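Local atomic coordinates of 2-nitrobenzoate nitroreductase (Pseudomonas fluorescens, PDB entry 4Z85), a protein that reduces the nitro group of 2-nitrobenzoate, probably with a bound FMN as cofactor. Residues L29-N34 with V88-D93; P54-I59 with F157-A162; V117-T122 with P130-A135. One frame throughout, in Å; residues are numbered along the deposited sequence.

Contact 1: L29-N34 with V88-D93; sequences LVTSLN and VVNMVD
The carbonyl oxygen of Leu-29 is gripped twice by Asn-90, from opposite faces of its plane: Asn-90 N donates a hydrogen bond to Leu-29 O at 2.8 Å, and Asn-90 ND2 donates a second to that oxygen at 2.9 Å. The amide can fold back in this way because CG sits beside its own backbone N and anti to the carbonyl carbon (chi1 -58°). The other N-H of ND2 bonds to Thr-31 OG1 at 3.1 Å, and both acceptors lie close to the amide plane, so the group is fixed in its rotation. Its OD1 accepts from Ile-132 N, while Thr-31 OG1 is also hydrogen-bonded to Pro-130 O. A leucine here would probably leave Leu-29 O with a single grip, Thr-31 OG1 without its amide donor and Ile-132 N without its acceptor. Threonine suits its place because the hydroxyl bonds while also packing, OG1 being 3.2 Å from Val-88 CB. Beneath these side chains runs an antiparallel ladder, with Leu-29/Asn-90 and Thr-31/Val-88 as hydrogen-bonded pairs and Val-30/Val-89 as the non-hydrogen-bonded pair between them; Val-88 N to Thr-31 O is almost straight (177°). Strands 28-33 and 86-90 thereby close the six-stranded barrel of the flavin reductase-like fold, strand 28-33 pairing on its other side with 39-52, and 86-90 with 137-150, and the short strand 131-132 is laid against Thr-31 and Asn-90.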
# COMPACT_ATOMS: atom_id res chain seq x y z
N LEU A 29 -3.55 -10.30 -5.38
CA LEU A 29 -3.52 -11.29 -6.45
C LEU A 29 -4.93 -11.35 -7.03
O LEU A 29 -5.82 -11.94 -6.45
CB LEU A 29 -3.05 -12.65 -5.90
CG LEU A 29 -3.02 -13.83 -6.87
CD1 LEU A 29 -2.34 -13.46 -8.18
CD2 LEU A 29 -2.30 -14.99 -6.17
N VAL A 30 -5.11 -10.66 -8.14
CA VAL A 30 -6.43 -10.44 -8.73
C VAL A 30 -6.81 -11.60 -9.63
O VAL A 30 -6.07 -11.90 -10.59
CB VAL A 30 -6.46 -9.12 -9.51
CG1 VAL A 30 -7.82 -8.91 -10.18
CG2 VAL A 30 -6.15 -7.95 -8.57
N THR A 31 -7.93 -12.24 -9.33
CA THR A 31 -8.55 -13.16 -10.28
C THR A 31 -9.71 -12.46 -10.98
O THR A 31 -10.47 -11.70 -10.37
CB THR A 31 -9.03 -14.48 -9.61
OG1 THR A 31 -9.73 -14.21 -8.39
CG2 THR A 31 -7.85 -15.40 -9.33
N SER A 32 -9.80 -12.71 -12.29
CA SER A 32 -10.83 -12.09 -13.12
C SER A 32 -11.25 -13.08 -14.21
O SER A 32 -10.56 -14.07 -14.42
CB SER A 32 -10.31 -10.78 -13.72
OG SER A 32 -9.11 -10.96 -14.45
N LEU A 33 -12.38 -12.83 -14.86
CA LEU A 33 -12.85 -13.71 -15.94
C LEU A 33 -12.90 -13.00 -17.29
O LEU A 33 -13.36 -11.87 -17.38
CB LEU A 33 -14.23 -14.27 -15.61
CG LEU A 33 -14.37 -15.19 -14.41
CD1 LEU A 33 -15.84 -15.51 -14.16
CD2 LEU A 33 -13.57 -16.46 -14.64
N ASN A 34 -12.45 -13.67 -18.35
CA ASN A 34 -12.57 -13.10 -19.69
C ASN A 34 -13.91 -13.45 -20.34
O ASN A 34 -14.80 -14.00 -19.69
CB ASN A 34 -11.40 -13.53 -20.59
CG ASN A 34 -11.43 -15.02 -20.94
OD1 ASN A 34 -12.33 -15.76 -20.55
ND2 ASN A 34 -10.43 -15.45 -21.69
N VAL A 88 -11.92 -10.63 -7.99
CA VAL A 88 -11.55 -11.01 -6.63
C VAL A 88 -10.14 -10.57 -6.32
O VAL A 88 -9.24 -10.78 -7.13
CB VAL A 88 -11.64 -12.53 -6.39
CG1 VAL A 88 -11.01 -12.92 -5.04
CG2 VAL A 88 -13.10 -13.00 -6.46
N VAL A 89 -9.97 -9.94 -5.16
CA VAL A 89 -8.63 -9.72 -4.64
C VAL A 89 -8.28 -10.84 -3.67
O VAL A 89 -8.86 -10.97 -2.60
CB VAL A 89 -8.51 -8.35 -3.93
CG1 VAL A 89 -7.13 -8.21 -3.27
CG2 VAL A 89 -8.74 -7.22 -4.92
N ASN A 90 -7.31 -11.67 -4.04
CA ASN A 90 -6.83 -12.73 -3.18
C ASN A 90 -5.61 -12.24 -2.46
O ASN A 90 -4.68 -11.76 -3.10
CB ASN A 90 -6.46 -13.99 -3.98
CG ASN A 90 -7.62 -14.52 -4.80
OD1 ASN A 90 -8.43 -15.29 -4.29
ND2 ASN A 90 -7.70 -14.11 -6.06
N MET A 91 -5.63 -12.37 -1.14
CA MET A 91 -4.49 -11.97 -0.32
C MET A 91 -3.47 -13.09 -0.34
O MET A 91 -3.79 -14.24 -0.67
CB MET A 91 -4.93 -11.64 1.11
CG MET A 91 -6.00 -10.56 1.19
SD MET A 91 -5.53 -9.07 0.27
CE MET A 91 -6.97 -8.06 0.57
N VAL A 92 -2.23 -12.76 0.01
CA VAL A 92 -1.11 -13.65 -0.28
C VAL A 92 -0.34 -14.00 0.98
O VAL A 92 0.23 -13.12 1.62
CB VAL A 92 -0.13 -13.00 -1.30
CG1 VAL A 92 1.06 -13.93 -1.56
CG2 VAL A 92 -0.86 -12.62 -2.60
N ASP A 93 -0.33 -15.29 1.33
CA ASP A 93 0.56 -15.76 2.39
C ASP A 93 1.40 -16.93 1.88
O ASP A 93 1.45 -17.18 0.68
CB ASP A 93 -0.23 -16.14 3.65
CG ASP A 93 -1.10 -17.38 3.48
OD1 ASP A 93 -1.22 -17.93 2.37
OD2 ASP A 93 -1.68 -17.81 4.50

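Contact 2: P54-I59 with F157-A162; sequences PPLFVI and FGEIVA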
# COMPACT_ATOMS: atom_id res chain seq x y z
N PRO A 54 -17.95 4.37 1.11
CA PRO A 54 -18.03 2.93 0.84
C PRO A 54 -16.66 2.24 0.94
O PRO A 54 -15.65 2.95 0.85
CB PRO A 54 -18.56 2.88 -0.59
CG PRO A 54 -18.06 4.11 -1.20
CD PRO A 54 -18.08 5.16 -0.12
N PRO A 55 -16.64 0.91 1.14
CA PRO A 55 -15.38 0.17 1.31
C PRO A 55 -14.62 0.06 -0.01
O PRO A 55 -14.88 -0.84 -0.80
CB PRO A 55 -15.84 -1.20 1.81
CG PRO A 55 -17.21 -1.35 1.26
CD PRO A 55 -17.81 0.03 1.28
N LEU A 56 -13.70 1.00 -0.25
CA LEU A 56 -13.04 1.11 -1.55
C LEU A 56 -11.55 0.89 -1.41
O LEU A 56 -10.95 1.21 -0.36
CB LEU A 56 -13.26 2.48 -2.17
CG LEU A 56 -14.69 2.94 -2.49
CD1 LEU A 56 -14.63 4.22 -3.32
CD2 LEU A 56 -15.46 1.86 -3.21
N PHE A 57 -10.96 0.38 -2.49
CA PHE A 57 -9.51 0.25 -2.61
C PHE A 57 -9.08 0.64 -4.02
O PHE A 57 -9.90 0.75 -4.93
CB PHE A 57 -9.05 -1.19 -2.30
CG PHE A 57 -9.65 -2.21 -3.22
CD1 PHE A 57 -9.03 -2.53 -4.43
CD2 PHE A 57 -10.86 -2.81 -2.90
CE1 PHE A 57 -9.60 -3.45 -5.30
CE2 PHE A 57 -11.44 -3.73 -3.78
CZ PHE A 57 -10.81 -4.06 -4.97
N VAL A 58 -7.77 0.80 -4.22
CA VAL A 58 -7.24 1.14 -5.55
C VAL A 58 -6.10 0.19 -5.91
O VAL A 58 -5.32 -0.21 -5.05
CB VAL A 58 -6.78 2.63 -5.61
CG1 VAL A 58 -5.57 2.93 -4.69
CG2 VAL A 58 -6.48 3.05 -7.06
N ILE A 59 -6.07 -0.22 -7.18
CA ILE A 59 -4.93 -0.97 -7.74
C ILE A 59 -4.49 -0.28 -9.01
O ILE A 59 -5.32 -0.02 -9.88
CB ILE A 59 -5.31 -2.42 -8.08
CG1 ILE A 59 -5.86 -3.14 -6.84
CG2 ILE A 59 -4.10 -3.14 -8.64
CD1 ILE A 59 -6.47 -4.48 -7.14
N PHE A 157 -10.49 1.37 -9.19
CA PHE A 157 -11.08 1.52 -7.87
C PHE A 157 -12.16 0.47 -7.71
O PHE A 157 -13.12 0.42 -8.50
CB PHE A 157 -11.66 2.93 -7.67
CG PHE A 157 -10.61 3.99 -7.61
CD1 PHE A 157 -10.07 4.53 -8.77
CD2 PHE A 157 -10.14 4.45 -6.38
CE1 PHE A 157 -9.10 5.51 -8.71
CE2 PHE A 157 -9.16 5.44 -6.31
CZ PHE A 157 -8.64 5.96 -7.49
N GLY A 158 -11.97 -0.39 -6.71
CA GLY A 158 -12.88 -1.49 -6.50
C GLY A 158 -13.63 -1.28 -5.20
O GLY A 158 -13.11 -0.65 -4.28
N GLU A 159 -14.84 -1.83 -5.13
CA GLU A 159 -15.62 -1.82 -3.90
C GLU A 159 -15.73 -3.23 -3.36
O GLU A 159 -16.07 -4.17 -4.10
CB GLU A 159 -17.02 -1.23 -4.13
CG GLU A 159 -17.91 -1.31 -2.89
CD GLU A 159 -19.25 -0.66 -3.10
OE1 GLU A 159 -19.47 -0.11 -4.20
OE2 GLU A 159 -20.09 -0.73 -2.17
N ILE A 160 -15.39 -3.40 -2.09
CA ILE A 160 -15.50 -4.70 -1.46
C ILE A 160 -16.96 -4.98 -1.12
O ILE A 160 -17.57 -4.23 -0.36
CB ILE A 160 -14.68 -4.77 -0.17
CG1 ILE A 160 -13.23 -4.37 -0.45
CG2 ILE A 160 -14.74 -6.17 0.43
CD1 ILE A 160 -12.44 -4.07 0.80
N VAL A 161 -17.52 -6.04 -1.68
CA VAL A 161 -18.91 -6.35 -1.35
C VAL A 161 -18.96 -7.47 -0.33
O VAL A 161 -19.89 -7.50 0.50
CB VAL A 161 -19.73 -6.71 -2.60
CG1 VAL A 161 -19.66 -5.56 -3.58
CG2 VAL A 161 -19.23 -7.97 -3.24
N ALA A 162 -17.98 -8.37 -0.35
CA ALA A 162 -17.92 -9.38 0.72
C ALA A 162 -16.51 -9.90 0.91
O ALA A 162 -15.66 -9.70 0.06
CB ALA A 162 -18.88 -10.54 0.43
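The Phe-57 ring lies with one face over Gly-158, whose CA is 3.9 Å from the ring centroid, while Ile-160 CG1 comes up at the edge near the ring plane, 3.7 Å from Phe-57 CD2. On the other side of the sheet Val-58 CG2 sits over one face of the Phe-157 ring, 15° off its normal. Strands 55-62 and 153-165 are neighbouring antiparallel strands of the flavin reductase-like barrel, and an aromatic laid over a cross-strand glycine is the arrangement known as aromatic rescue of glycine. Phe-57 gets there by placing CG between its backbone N and carbonyl carbon (chi1 60°), which turns the ring across to the other strand. Glycine fits because a CB at position 158 would run into Phe-57 CZ. The two residues form a hydrogen-bonded pair, with both N-to-O distances, Phe-57 N to Gly-158 O and Gly-158 N to Phe-57 O, at 3.0 Å. Beyond Ile-160, Val-161 and Ala-162 both face Glu-140 in a classic beta bulge, and Ala-162 pairs with a strand of the second subunit. Pro-55 has no N-H to offer, yet its carbonyl still serves the ladder: Ile-160 N reaches Pro-55 O at 2.9 Å.

Contact 3: V117-T122 with P130-A135; sequences VGFDLT and PRITDA
Arg-131 runs alongside Thr-122 in a short beta hairpin, strand 121-122 against strand 131-132. Its CB stays near Thr-122 O, and CG comes to 3.5 Å from that oxygen. From CG to NE the chain is extended, carrying the guanidinium under the threonine: CZ is 3.8 Å from Thr-122 CB, which sits over the centre of one face, and NH2 is 3.6 Å from Thr-122 CG2. NH1 turns back to its own strand and bonds to Thr-133 O at 3.0 Å, an acceptor lying in the guanidinium plane, and more weakly to Ile-132 O. Placing CG between the backbone N and carbonyl carbon (chi1 70°) starts the chain on this path. A long side chain ending in a flat cation suits the site, since its face can rest on the threonine while its edge serves backbone carbonyls; Tyr-164 adds a cation-pi contact.

The backbones of Arg-131 and Thr-122 form a hydrogen-bonded pair, and the hairpin is tied further along by Thr-133 N to Asp-120 O, 2.8 Å and nearly straight (172°). The two hydroxyls, Thr-122 OG1 and Thr-133 OG1, are hydrogen-bonded to each other, their side chains crossing at about a right angle. Thr-133 is itself the second residue of a type I turn that runs from Ile-132 to Ala-135. Toward the barrel the chemistry becomes apolar: Ile-132 lays both branches on the same face of the Phe-119 ring, CD1 3.7 Å from the ring centroid and CG2 touching Phe-119 CD1 at 3.4 Å.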
# COMPACT_ATOMS: atom_id res chain seq x y z
N VAL A 117 -0.21 -22.20 -13.55
CA VAL A 117 0.60 -22.24 -12.33
C VAL A 117 0.04 -23.19 -11.26
O VAL A 117 0.68 -23.42 -10.24
CB VAL A 117 0.77 -20.83 -11.71
CG1 VAL A 117 1.17 -19.82 -12.78
CG2 VAL A 117 -0.51 -20.38 -10.99
N GLY A 118 -1.15 -23.73 -11.49
CA GLY A 118 -1.69 -24.72 -10.57
C GLY A 118 -2.52 -24.18 -9.43
O GLY A 118 -2.49 -24.70 -8.31
N PHE A 119 -3.26 -23.12 -9.69
CA PHE A 119 -4.23 -22.63 -8.73
C PHE A 119 -5.58 -23.32 -8.95
O PHE A 119 -6.13 -23.25 -10.05
CB PHE A 119 -4.42 -21.11 -8.85
CG PHE A 119 -3.44 -20.29 -8.05
CD1 PHE A 119 -3.11 -20.65 -6.76
CD2 PHE A 119 -2.88 -19.15 -8.60
CE1 PHE A 119 -2.23 -19.87 -6.01
CE2 PHE A 119 -1.98 -18.38 -7.86
CZ PHE A 119 -1.66 -18.74 -6.57
N ASP A 120 -6.12 -23.95 -7.92
CA ASP A 120 -7.52 -24.36 -7.99
C ASP A 120 -8.41 -23.17 -7.65
O ASP A 120 -7.98 -22.25 -6.94
CB ASP A 120 -7.81 -25.53 -7.05
CG ASP A 120 -7.20 -26.84 -7.54
OD1 ASP A 120 -7.32 -27.15 -8.75
OD2 ASP A 120 -6.60 -27.57 -6.72
N LEU A 121 -9.63 -23.18 -8.18
CA LEU A 121 -10.55 -22.06 -8.00
C LEU A 121 -11.82 -22.49 -7.27
O LEU A 121 -12.33 -23.60 -7.47
CB LEU A 121 -10.90 -21.45 -9.36
CG LEU A 121 -9.69 -20.99 -10.17
CD1 LEU A 121 -10.08 -20.68 -11.60
CD2 LEU A 121 -9.07 -19.75 -9.52
N THR A 122 -12.31 -21.60 -6.42
CA THR A 122 -13.51 -21.83 -5.64
C THR A 122 -14.52 -20.72 -5.93
O THR A 122 -14.16 -19.54 -5.91
CB THR A 122 -13.21 -21.88 -4.13
OG1 THR A 122 -12.43 -23.05 -3.84
CG2 THR A 122 -14.50 -21.92 -3.32
N PRO A 130 -14.41 -16.38 -9.44
CA PRO A 130 -14.00 -17.26 -8.34
C PRO A 130 -12.75 -16.76 -7.63
O PRO A 130 -11.99 -15.98 -8.21
CB PRO A 130 -13.71 -18.58 -9.06
CG PRO A 130 -13.18 -18.14 -10.37
CD PRO A 130 -13.97 -16.91 -10.74
N ARG A 131 -12.56 -17.21 -6.40
CA ARG A 131 -11.35 -16.96 -5.65
C ARG A 131 -10.39 -18.13 -5.82
O ARG A 131 -10.78 -19.20 -6.30
CB ARG A 131 -11.66 -16.76 -4.18
CG ARG A 131 -12.10 -18.05 -3.49
CD ARG A 131 -12.21 -17.84 -2.00
NE ARG A 131 -12.79 -18.99 -1.31
CZ ARG A 131 -12.11 -20.08 -0.94
NH1 ARG A 131 -10.82 -20.19 -1.23
NH2 ARG A 131 -12.73 -21.06 -0.30
N ILE A 132 -9.14 -17.92 -5.42
CA ILE A 132 -8.15 -18.98 -5.40
C ILE A 132 -8.41 -19.88 -4.20
O ILE A 132 -8.61 -19.39 -3.09
CB ILE A 132 -6.73 -18.40 -5.36
CG1 ILE A 132 -6.38 -17.82 -6.74
CG2 ILE A 132 -5.71 -19.45 -4.92
CD1 ILE A 132 -5.17 -16.92 -6.74
N THR A 133 -8.45 -21.19 -4.43
CA THR A 133 -8.86 -22.11 -3.37
C THR A 133 -7.96 -21.97 -2.14
O THR A 133 -8.44 -21.95 -1.01
CB THR A 133 -8.86 -23.58 -3.86
OG1 THR A 133 -9.76 -23.70 -4.97
CG2 THR A 133 -9.33 -24.52 -2.77
N ASP A 134 -6.65 -21.82 -2.35
CA ASP A 134 -5.72 -21.80 -1.23
C ASP A 134 -5.52 -20.41 -0.58
O ASP A 134 -4.69 -20.27 0.32
CB ASP A 134 -4.35 -22.33 -1.68
CG ASP A 134 -4.29 -23.85 -1.75
OD1 ASP A 134 -5.22 -24.52 -1.25
OD2 ASP A 134 -3.29 -24.36 -2.30
N ALA A 135 -6.27 -19.40 -1.02
CA ALA A 135 -6.07 -18.03 -0.50
C ALA A 135 -6.46 -17.92 0.97
O ALA A 135 -7.48 -18.47 1.38
CB ALA A 135 -6.84 -17.01 -1.33
O HOH W 1 -5.30 -23.17 -4.83

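Contacts 1 and 2 both lie buried in one barrel, the first joining strands 28-33 and 86-90, the second strands 55-62 and 153-165. They meet in its interior, where Val-89 CG2 packs on Phe-57 CZ and Val-30 CG2 on Ile-59 CD1. Contact 3 is a partly exposed hairpin on the barrel's outside, touching contact 1 but lying about 9 Å from contact 2 at the nearest atoms. The chemistry follows the place: contact 2 relies on aromatic and aliphatic packing and has the most extensive contact with the second subunit, contact 1 adds a buried amide and hydroxyl that also bind the hairpin's backbone, and contact 3 mixes hydroxyls and a guanidinium with an apolar inner side.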